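Local coordinates for bifunctional protein PutA (Bdellovibrio bacteriovorus, PDB 5UR2), which probably oxidises proline to glutamate in two steps, with an FAD-dependent proline dehydrogenase and an NAD-dependent glutamate semialdehyde dehydrogenase in one chain, at residues 340-345 against 365-370; 463-468 against 597-602; 469-474 against 571-576. All blocks are in the same frame, centred on the assembly; numbering follows the deposited sequence.

Interaction 1: residues 340-345 against 365-370; sequences YLLENI and LYAEKL
Leu342 reaches across from the last turn of helix 327-343 and sets its CD1 methyl against the neighbouring helix 357-369, where it meets CB of Tyr366 at 3.8 Å, the backbone N of Ala367 at 3.7 Å and CB of Ala367 at 4.2 Å. The two side chains of Leu342 and Tyr366 cross at about a right angle. Tyr366 starts out toward Leu342, but its CG stands anti to its own carbonyl carbon (chi1 -65°), and the ring leads off to where its hydroxyl bonds to Glu335; the pair therefore meets at CB and not at the aromatic ring. Leu370, four residues after Tyr366, returns the contact: its CD1 lies 3.7 Å from CB of Leu342, so Leu342 is touched at its base as well as at its tip. The other methyl of Leu370, CD2, lies beside the carboxylate end of Glu343, 3.6 Å from OE1 of Glu343. The bend of the Glu343 chain at chi2 (72°) helps bring its end to Leu370, and the two cross nearly at right angles in a plain van der Waals touch. Further in, Leu342 also packs on Pro350 and Phe352 of strand 349-353 and on Leu377. Neighbouring outer helices pack side by side here, with strand 349-353 between them in the chain, as in the (beta/alpha)8 barrel of the proline dehydrogenase domain.

Interaction 2: residues 463-468 against 597-602; sequences GKFYNE and AIDFCR
Both carboxylate oxygens of Asp599 are bonded to the extended segment 463-468, which runs past helix 587-611 of the aldehyde dehydrogenase part of the chain. OD1 takes the backbone N of Glu468 on its syn lone pair at 2.7 Å, in a nearly straight bond (166°). OD2 receives ND2 of Asn467 at 2.9 Å, and here the donor comes from above the carboxylate plane, the amide being turned 78° against it. Asn467 has further partners: ND2 also donates to the carbonyl of Val938, and OD1 accepts from NE of Arg940. A water adds to each Asp599 oxygen: one links OD1 to the carbonyl of Tyr466, the other links OD2 to the carbonyl of Glu468. Each oxygen thus has two donors, which would favour the ionised form of this buried carboxylate.

Glu468 and Arg602 do not touch; two waters lie between them in the guanidinium plane, both donating to OE1 of Glu468, one accepting from NE and the other from NH2 of Arg602. Arg602 pairs directly with Asp566. Carbon contacts surround this polar centre. CG2 of Ile598 lies 4.0 Å from CB of Glu468. With CG anti to the backbone N (chi1 173°), Phe465 brings CE1 and CZ of its ring up to the helix, CE1 lying 3.8 Å from the carbonyl O of Asp599. CB of Arg602 sits at the ring edge, 4.0 Å from CE1 of Phe465.

Interaction 3: residues 469-474 against 571-576; sequences PLLDFA and DRFKLI
The linker that leads into helix 476-491 passes here over the first turn of helix 572-583, in the aldehyde dehydrogenase half of the chain, and Leu471 and Arg572 carry most of the meeting. The two side chains slide past each other in opposite directions: CG of Leu471 lies 3.5 Å from NE of Arg572, and the CD carbon of the arginine runs along the same leucine. Arg572 has CG anti to its backbone N (chi1 -163°) and continues extended as far as NE, which carries the guanidinium out from the helix to the linker backbone. There NH2 of Arg572 donates to the carbonyl O of Pro469 at 2.9 Å. The bond is noticeably bent, at 132°, and the acceptor lies out of the guanidinium plane. The stronger partner of the group is Asp591, which forms a salt bridge with NE; NH1 forms another with Glu468. Asp591 also accepts a hydrogen bond from the backbone N of Leu471, so one carboxylate on helix 587-611 holds both the arginine and the residue packed against it. CD2 of Leu470 sits at the edge of the guanidinium, in its plane.

Beyond the arginine the contact turns apolar. Leu471 crosses Phe573 obliquely, with CD1 of the leucine 3.6 Å from CE1 of the Phe573 ring, while CD2 of Leu471 approaches CZ of Phe573. Leu471 and Ile576 reach toward each other tip to tip, their CD1 methyls 3.7 Å apart.

Going from the N terminus, interaction 1 comes first and closes a short loop of 19 residues, joining two neighbouring helices of the proline dehydrogenase barrel. It is complete before the other two begin, and its nearest atoms stay about 36 Å from interaction 2 and about 23 Å from interaction 3. The chain then enters the long linker, whose consecutive segments 463-468 and 469-474 reach forward to helices 587-611 and 572-583. Interaction 3 is nested inside the loop of 128 residues that interaction 2 closes. Those two touch through the salt bridge between Glu468 and Arg572, so the linker is tied at consecutive segments to two successive helices of the aldehyde dehydrogenase half.

Interaction 1: residues 340-345 against 365-370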
loop_
_atom_site.group_PDB
_atom_site.type_symbol
_atom_site.label_atom_id
_atom_site.label_comp_id
_atom_site.label_asym_id
_atom_site.label_seq_id
_atom_site.Cartn_x
_atom_site.Cartn_y
_atom_site.Cartn_z
ATOM N N TYR B 340 27.128 -48.512 -15.230
ATOM C CA TYR B 340 26.106 -49.273 -15.944
ATOM C C TYR B 340 26.487 -49.479 -17.411
ATOM O O TYR B 340 26.415 -50.600 -17.929
ATOM C CB TYR B 340 24.745 -48.576 -15.831
ATOM C CG TYR B 340 23.595 -49.447 -16.303
ATOM C CD1 TYR B 340 22.974 -50.341 -15.434
ATOM C CD2 TYR B 340 23.141 -49.387 -17.608
ATOM C CE1 TYR B 340 21.934 -51.149 -15.857
ATOM C CE2 TYR B 340 22.096 -50.188 -18.042
ATOM C CZ TYR B 340 21.502 -51.075 -17.167
ATOM O OH TYR B 340 20.458 -51.863 -17.607
ATOM N N LEU B 341 26.899 -48.407 -18.095
ATOM C CA LEU B 341 27.302 -48.528 -19.492
ATOM C C LEU B 341 28.495 -49.472 -19.638
ATOM O O LEU B 341 28.530 -50.298 -20.556
ATOM C CB LEU B 341 27.635 -47.147 -20.060
ATOM C CG LEU B 341 26.468 -46.153 -20.156
ATOM C CD1 LEU B 341 26.961 -44.718 -20.231
ATOM C CD2 LEU B 341 25.588 -46.468 -21.359
ATOM N N LEU B 342 29.485 -49.365 -18.739
ATOM C CA LEU B 342 30.623 -50.279 -18.781
ATOM C C LEU B 342 30.173 -51.721 -18.581
ATOM O O LEU B 342 30.624 -52.627 -19.292
ATOM C CB LEU B 342 31.643 -49.888 -17.713
ATOM C CG LEU B 342 32.408 -48.614 -18.020
ATOM C CD1 LEU B 342 33.253 -48.215 -16.803
ATOM C CD2 LEU B 342 33.270 -48.835 -19.284
ATOM N N GLU B 343 29.255 -51.937 -17.636
ATOM C CA GLU B 343 28.719 -53.270 -17.396
ATOM C C GLU B 343 28.100 -53.867 -18.647
ATOM O O GLU B 343 28.111 -55.093 -18.820
ATOM C CB GLU B 343 27.678 -53.204 -16.286
ATOM C CG GLU B 343 27.212 -54.544 -15.845
ATOM C CD GLU B 343 28.279 -55.256 -15.050
ATOM O OE1 GLU B 343 28.795 -54.652 -14.072
ATOM O OE2 GLU B 343 28.602 -56.405 -15.419
ATOM N N ASN B 344 27.641 -53.018 -19.567
ATOM C CA ASN B 344 26.938 -53.435 -20.773
ATOM C C ASN B 344 27.704 -53.049 -22.028
ATOM O O ASN B 344 27.107 -52.859 -23.091
ATOM C CB ASN B 344 25.537 -52.824 -20.828
ATOM C CG ASN B 344 24.586 -53.437 -19.817
ATOM O OD1 ASN B 344 24.026 -54.491 -20.077
ATOM N ND2 ASN B 344 24.340 -52.744 -18.697
ATOM N N ILE B 345 29.031 -52.960 -21.926
ATOM C CA ILE B 345 29.820 -52.464 -23.042
ATOM C C ILE B 345 29.672 -53.349 -24.278
ATOM O O ILE B 345 29.922 -52.886 -25.396
ATOM C CB ILE B 345 31.297 -52.303 -22.616
ATOM C CG1 ILE B 345 32.071 -51.496 -23.665
ATOM C CG2 ILE B 345 31.954 -53.659 -22.320
ATOM C CD1 ILE B 345 33.407 -51.014 -23.186
ATOM N N LEU B 365 38.887 -47.244 -12.945
ATOM C CA LEU B 365 38.835 -48.380 -12.032
ATOM C C LEU B 365 37.635 -49.268 -12.335
ATOM O O LEU B 365 37.760 -50.501 -12.394
ATOM C CB LEU B 365 38.791 -47.888 -10.580
ATOM C CG LEU B 365 40.123 -47.928 -9.838
ATOM C CD1 LEU B 365 40.591 -49.357 -9.645
ATOM C CD2 LEU B 365 41.153 -47.155 -10.626
ATOM N N TYR B 366 36.468 -48.652 -12.550
ATOM C CA TYR B 366 35.273 -49.419 -12.884
ATOM C C TYR B 366 35.512 -50.252 -14.137
ATOM O O TYR B 366 35.103 -51.423 -14.210
ATOM C CB TYR B 366 34.076 -48.476 -13.079
ATOM C CG TYR B 366 33.643 -47.710 -11.836
ATOM C CD1 TYR B 366 33.764 -48.252 -10.555
ATOM C CD2 TYR B 366 33.155 -46.418 -11.949
ATOM C CE1 TYR B 366 33.368 -47.516 -9.410
ATOM C CE2 TYR B 366 32.772 -45.676 -10.821
ATOM C CZ TYR B 366 32.873 -46.226 -9.560
ATOM O OH TYR B 366 32.482 -45.464 -8.467
ATOM N N ALA B 367 36.211 -49.677 -15.123
ATOM C CA ALA B 367 36.585 -50.461 -16.296
ATOM C C ALA B 367 37.528 -51.595 -15.913
ATOM O O ALA B 367 37.392 -52.720 -16.408
ATOM C CB ALA B 367 37.222 -49.564 -17.360
ATOM N N GLU B 368 38.492 -51.325 -15.026
ATOM C CA GLU B 368 39.479 -52.353 -14.694
ATOM C C GLU B 368 38.861 -53.484 -13.886
ATOM O O GLU B 368 39.220 -54.649 -14.074
ATOM C CB GLU B 368 40.663 -51.742 -13.942
ATOM C CG GLU B 368 41.585 -50.951 -14.849
ATOM C CD GLU B 368 42.551 -50.053 -14.100
ATOM O OE1 GLU B 368 42.776 -50.287 -12.888
ATOM O OE2 GLU B 368 43.080 -49.110 -14.736
ATOM N N LYS B 369 37.933 -53.168 -12.982
ATOM C CA LYS B 369 37.276 -54.225 -12.226
ATOM C C LYS B 369 36.437 -55.133 -13.120
ATOM O O LYS B 369 36.166 -56.274 -12.729
ATOM C CB LYS B 369 36.412 -53.628 -11.116
ATOM C CG LYS B 369 37.213 -52.939 -10.005
ATOM C CD LYS B 369 38.210 -53.894 -9.341
ATOM C CE LYS B 369 39.029 -53.216 -8.237
ATOM N NZ LYS B 369 40.112 -54.096 -7.684
ATOM N N LEU B 370 36.040 -54.662 -14.311
ATOM C CA LEU B 370 35.285 -55.452 -15.279
ATOM C C LEU B 370 36.172 -56.119 -16.323
ATOM O O LEU B 370 35.648 -56.689 -17.286
ATOM C CB LEU B 370 34.237 -54.580 -15.982
ATOM C CG LEU B 370 33.183 -54.002 -15.042
ATOM C CD1 LEU B 370 32.329 -52.919 -15.719
ATOM C CD2 LEU B 370 32.329 -55.136 -14.484
#

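Interaction 2: residues 463-468 against 597-602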
loop_
_atom_site.group_PDB
_atom_site.type_symbol
_atom_site.label_atom_id
_atom_site.label_comp_id
_atom_site.label_asym_id
_atom_site.label_seq_id
_atom_site.Cartn_x
_atom_site.Cartn_y
_atom_site.Cartn_z
ATOM N N GLY B 463 2.868 -17.265 2.233
ATOM C CA GLY B 463 2.303 -15.961 2.003
ATOM C C GLY B 463 2.611 -15.345 0.659
ATOM O O GLY B 463 1.932 -14.388 0.267
ATOM N N LYS B 464 3.596 -15.857 -0.069
ATOM C CA LYS B 464 3.950 -15.266 -1.349
ATOM C C LYS B 464 3.012 -15.768 -2.443
ATOM O O LYS B 464 2.595 -16.922 -2.431
ATOM C CB LYS B 464 5.405 -15.589 -1.695
ATOM C CG LYS B 464 5.901 -14.994 -2.993
ATOM C CD LYS B 464 7.400 -15.277 -3.192
ATOM C CE LYS B 464 7.876 -15.042 -4.641
ATOM N NZ LYS B 464 7.568 -13.686 -5.191
ATOM N N PHE B 465 2.652 -14.881 -3.366
ATOM C CA PHE B 465 1.860 -15.272 -4.524
ATOM C C PHE B 465 2.722 -15.978 -5.560
ATOM O O PHE B 465 3.824 -15.521 -5.881
ATOM C CB PHE B 465 1.225 -14.054 -5.187
ATOM C CG PHE B 465 0.542 -14.369 -6.486
ATOM C CD1 PHE B 465 -0.775 -14.833 -6.496
ATOM C CD2 PHE B 465 1.210 -14.207 -7.697
ATOM C CE1 PHE B 465 -1.407 -15.121 -7.690
ATOM C CE2 PHE B 465 0.584 -14.502 -8.902
ATOM C CZ PHE B 465 -0.727 -14.964 -8.899
ATOM N N TYR B 466 2.181 -17.053 -6.136
ATOM C CA TYR B 466 2.815 -17.756 -7.249
ATOM C C TYR B 466 1.836 -17.855 -8.405
ATOM O O TYR B 466 0.637 -18.066 -8.201
ATOM C CB TYR B 466 3.293 -19.174 -6.848
ATOM C CG TYR B 466 4.448 -19.112 -5.884
ATOM C CD1 TYR B 466 4.234 -19.044 -4.496
ATOM C CD2 TYR B 466 5.754 -19.056 -6.358
ATOM C CE1 TYR B 466 5.307 -18.946 -3.613
ATOM C CE2 TYR B 466 6.845 -18.976 -5.483
ATOM C CZ TYR B 466 6.614 -18.909 -4.113
ATOM O OH TYR B 466 7.702 -18.812 -3.271
ATOM N N ASN B 467 2.351 -17.684 -9.616
ATOM C CA ASN B 467 1.537 -17.850 -10.807
ATOM C C ASN B 467 1.275 -19.325 -11.102
ATOM O O ASN B 467 2.098 -20.193 -10.821
ATOM C CB ASN B 467 2.228 -17.214 -12.001
ATOM C CG ASN B 467 2.369 -15.723 -11.853
ATOM O OD1 ASN B 467 3.330 -15.232 -11.246
ATOM N ND2 ASN B 467 1.434 -14.983 -12.441
ATOM N N GLU B 468 0.142 -19.584 -11.729
ATOM C CA GLU B 468 -0.212 -20.932 -12.157
ATOM C C GLU B 468 0.716 -21.425 -13.270
ATOM O O GLU B 468 0.894 -20.729 -14.285
ATOM C CB GLU B 468 -1.664 -20.938 -12.639
ATOM C CG GLU B 468 -2.106 -22.258 -13.234
ATOM C CD GLU B 468 -2.369 -23.333 -12.198
ATOM O OE1 GLU B 468 -2.500 -23.021 -10.990
ATOM O OE2 GLU B 468 -2.438 -24.506 -12.599
ATOM N N ALA B 597 -6.387 -16.407 -15.962
ATOM C CA ALA B 597 -7.669 -16.324 -15.262
ATOM C C ALA B 597 -7.555 -16.871 -13.852
ATOM O O ALA B 597 -8.060 -16.268 -12.898
ATOM C CB ALA B 597 -8.772 -17.077 -16.023
ATOM N N ILE B 598 -6.890 -18.011 -13.705
ATOM C CA ILE B 598 -6.644 -18.565 -12.378
ATOM C C ILE B 598 -5.821 -17.590 -11.546
ATOM O O ILE B 598 -6.102 -17.364 -10.362
ATOM C CB ILE B 598 -5.955 -19.930 -12.520
ATOM C CG1 ILE B 598 -6.939 -20.915 -13.140
ATOM C CG2 ILE B 598 -5.390 -20.454 -11.155
ATOM C CD1 ILE B 598 -6.277 -22.187 -13.692
ATOM N N ASP B 599 -4.815 -16.975 -12.167
ATOM C CA ASP B 599 -3.951 -16.038 -11.459
ATOM C C ASP B 599 -4.736 -14.848 -10.921
ATOM O O ASP B 599 -4.498 -14.416 -9.790
ATOM C CB ASP B 599 -2.816 -15.553 -12.375
ATOM C CG ASP B 599 -1.725 -16.601 -12.590
ATOM O OD1 ASP B 599 -1.684 -17.612 -11.834
ATOM O OD2 ASP B 599 -0.878 -16.389 -13.507
ATOM N N PHE B 600 -5.641 -14.280 -11.731
ATOM C CA PHE B 600 -6.473 -13.163 -11.265
ATOM C C PHE B 600 -7.272 -13.559 -10.028
ATOM O O PHE B 600 -7.307 -12.827 -9.026
ATOM C CB PHE B 600 -7.418 -12.696 -12.384
ATOM C CG PHE B 600 -6.778 -11.776 -13.407
ATOM C CD1 PHE B 600 -5.947 -10.726 -13.010
ATOM C CD2 PHE B 600 -7.036 -11.945 -14.761
ATOM C CE1 PHE B 600 -5.364 -9.869 -13.946
ATOM C CE2 PHE B 600 -6.454 -11.090 -15.728
ATOM C CZ PHE B 600 -5.615 -10.054 -15.306
ATOM N N CYS B 601 -7.924 -14.724 -10.088
ATOM C CA CYS B 601 -8.665 -15.261 -8.955
ATOM C C CYS B 601 -7.811 -15.292 -7.699
ATOM O O CYS B 601 -8.178 -14.737 -6.654
ATOM C CB CYS B 601 -9.146 -16.676 -9.277
ATOM S SG CYS B 601 -10.468 -16.775 -10.474
ATOM N N ARG B 602 -6.664 -15.965 -7.781
ATOM C CA ARG B 602 -5.862 -16.149 -6.577
ATOM C C ARG B 602 -5.258 -14.833 -6.106
ATOM O O ARG B 602 -5.203 -14.573 -4.902
ATOM C CB ARG B 602 -4.769 -17.192 -6.829
ATOM C CG ARG B 602 -5.341 -18.513 -7.284
ATOM C CD ARG B 602 -4.566 -19.637 -6.656
ATOM N NE ARG B 602 -4.934 -20.932 -7.210
ATOM C CZ ARG B 602 -5.960 -21.669 -6.799
ATOM N NH1 ARG B 602 -6.769 -21.238 -5.835
ATOM N NH2 ARG B 602 -6.181 -22.851 -7.363
HETATM O O HOH W 1 -1.920 -18.481 -9.181
HETATM O O HOH W 2 -0.523 -18.451 -15.375
HETATM O O HOH W 3 -2.758 -21.240 -8.972
HETATM O O HOH W 4 -4.513 -24.009 -9.476
#

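Interaction 3: residues 469-474 against 571-576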
loop_
_atom_site.group_PDB
_atom_site.type_symbol
_atom_site.label_atom_id
_atom_site.label_comp_id
_atom_site.label_asym_id
_atom_site.label_seq_id
_atom_site.Cartn_x
_atom_site.Cartn_y
_atom_site.Cartn_z
ATOM N N PRO B 469 1.296 -22.618 -13.142
ATOM C CA PRO B 469 2.130 -23.152 -14.228
ATOM C C PRO B 469 1.312 -23.424 -15.478
ATOM O O PRO B 469 0.172 -23.883 -15.408
ATOM C CB PRO B 469 2.688 -24.467 -13.651
ATOM C CG PRO B 469 2.508 -24.366 -12.184
ATOM C CD PRO B 469 1.295 -23.489 -11.957
ATOM N N LEU B 470 1.908 -23.138 -16.630
ATOM C CA LEU B 470 1.262 -23.488 -17.886
ATOM C C LEU B 470 1.552 -24.943 -18.224
ATOM O O LEU B 470 2.473 -25.559 -17.690
ATOM C CB LEU B 470 1.749 -22.603 -19.035
ATOM C CG LEU B 470 1.469 -21.106 -18.819
ATOM C CD1 LEU B 470 1.776 -20.293 -20.072
ATOM C CD2 LEU B 470 0.030 -20.898 -18.357
ATOM N N LEU B 471 0.763 -25.484 -19.136
ATOM C CA LEU B 471 0.954 -26.860 -19.543
ATOM C C LEU B 471 2.257 -27.023 -20.330
ATOM O O LEU B 471 2.700 -26.124 -21.056
ATOM C CB LEU B 471 -0.227 -27.325 -20.394
ATOM C CG LEU B 471 -1.577 -27.554 -19.732
ATOM C CD1 LEU B 471 -2.658 -27.767 -20.794
ATOM C CD2 LEU B 471 -1.501 -28.768 -18.801
ATOM N N ASP B 472 2.856 -28.206 -20.190
ATOM C CA ASP B 472 4.014 -28.629 -20.979
ATOM C C ASP B 472 3.502 -29.565 -22.068
ATOM O O ASP B 472 3.249 -30.749 -21.808
ATOM C CB ASP B 472 5.046 -29.321 -20.083
ATOM C CG ASP B 472 6.309 -29.753 -20.843
ATOM O OD1 ASP B 472 6.454 -29.440 -22.045
ATOM O OD2 ASP B 472 7.177 -30.385 -20.219
ATOM N N PHE B 473 3.347 -29.048 -23.292
ATOM C CA PHE B 473 2.788 -29.907 -24.333
ATOM C C PHE B 473 3.790 -30.917 -24.884
ATOM O O PHE B 473 3.423 -31.726 -25.757
ATOM C CB PHE B 473 2.179 -29.066 -25.462
ATOM C CG PHE B 473 0.788 -28.545 -25.135
ATOM C CD1 PHE B 473 -0.256 -29.428 -24.909
ATOM C CD2 PHE B 473 0.530 -27.180 -25.065
ATOM C CE1 PHE B 473 -1.522 -28.968 -24.607
ATOM C CE2 PHE B 473 -0.742 -26.713 -24.763
ATOM C CZ PHE B 473 -1.764 -27.601 -24.536
ATOM N N ALA B 474 5.019 -30.939 -24.356
ATOM C CA ALA B 474 5.914 -32.056 -24.620
ATOM C C ALA B 474 5.472 -33.329 -23.892
ATOM O O ALA B 474 5.984 -34.420 -24.205
ATOM C CB ALA B 474 7.351 -31.679 -24.227
ATOM N N ASP B 571 -11.011 -28.040 -14.811
ATOM C CA ASP B 571 -11.579 -28.101 -16.153
ATOM C C ASP B 571 -10.642 -27.508 -17.210
ATOM O O ASP B 571 -11.095 -27.107 -18.288
ATOM C CB ASP B 571 -12.944 -27.417 -16.167
ATOM C CG ASP B 571 -13.996 -28.210 -15.368
ATOM O OD1 ASP B 571 -13.675 -29.328 -14.949
ATOM O OD2 ASP B 571 -15.130 -27.729 -15.148
ATOM N N ARG B 572 -9.336 -27.490 -16.931
ATOM C CA ARG B 572 -8.385 -26.764 -17.764
ATOM C C ARG B 572 -8.526 -27.100 -19.246
ATOM O O ARG B 572 -8.636 -26.199 -20.082
ATOM C CB ARG B 572 -6.960 -27.041 -17.293
ATOM C CG ARG B 572 -5.995 -26.024 -17.844
ATOM C CD ARG B 572 -4.578 -26.461 -17.661
ATOM N NE ARG B 572 -3.634 -25.370 -17.876
ATOM C CZ ARG B 572 -2.960 -24.766 -16.901
ATOM N NH1 ARG B 572 -3.135 -25.136 -15.636
ATOM N NH2 ARG B 572 -2.103 -23.801 -17.194
ATOM N N PHE B 573 -8.538 -28.392 -19.591
ATOM C CA PHE B 573 -8.546 -28.773 -21.000
ATOM C C PHE B 573 -9.863 -28.409 -21.675
ATOM O O PHE B 573 -9.874 -27.985 -22.842
ATOM C CB PHE B 573 -8.254 -30.271 -21.136
ATOM C CG PHE B 573 -6.837 -30.617 -20.807
ATOM C CD1 PHE B 573 -5.842 -30.464 -21.754
ATOM C CD2 PHE B 573 -6.489 -31.027 -19.534
ATOM C CE1 PHE B 573 -4.529 -30.742 -21.446
ATOM C CE2 PHE B 573 -5.175 -31.317 -19.219
ATOM C CZ PHE B 573 -4.191 -31.173 -20.175
ATOM N N LYS B 574 -10.983 -28.559 -20.964
ATOM C CA LYS B 574 -12.269 -28.182 -21.543
ATOM C C LYS B 574 -12.319 -26.674 -21.808
ATOM O O LYS B 574 -12.869 -26.223 -22.825
ATOM C CB LYS B 574 -13.394 -28.641 -20.604
ATOM C CG LYS B 574 -14.804 -28.546 -21.167
ATOM C CD LYS B 574 -15.849 -29.061 -20.168
ATOM C CE LYS B 574 -17.278 -29.019 -20.755
ATOM N NZ LYS B 574 -17.848 -27.634 -20.863
ATOM N N LEU B 575 -11.690 -25.886 -20.928
ATOM C CA LEU B 575 -11.654 -24.436 -21.095
ATOM C C LEU B 575 -10.753 -24.033 -22.252
ATOM O O LEU B 575 -11.071 -23.091 -22.984
ATOM C CB LEU B 575 -11.197 -23.766 -19.797
ATOM C CG LEU B 575 -12.160 -23.951 -18.625
ATOM C CD1 LEU B 575 -11.577 -23.433 -17.311
ATOM C CD2 LEU B 575 -13.477 -23.255 -18.957
ATOM N N ILE B 576 -9.625 -24.720 -22.432
ATOM C CA ILE B 576 -8.779 -24.436 -23.589
ATOM C C ILE B 576 -9.541 -24.700 -24.875
ATOM O O ILE B 576 -9.585 -23.857 -25.782
ATOM C CB ILE B 576 -7.484 -25.264 -23.543
ATOM C CG1 ILE B 576 -6.595 -24.791 -22.405
ATOM C CG2 ILE B 576 -6.746 -25.169 -24.875
ATOM C CD1 ILE B 576 -5.370 -25.676 -22.181
#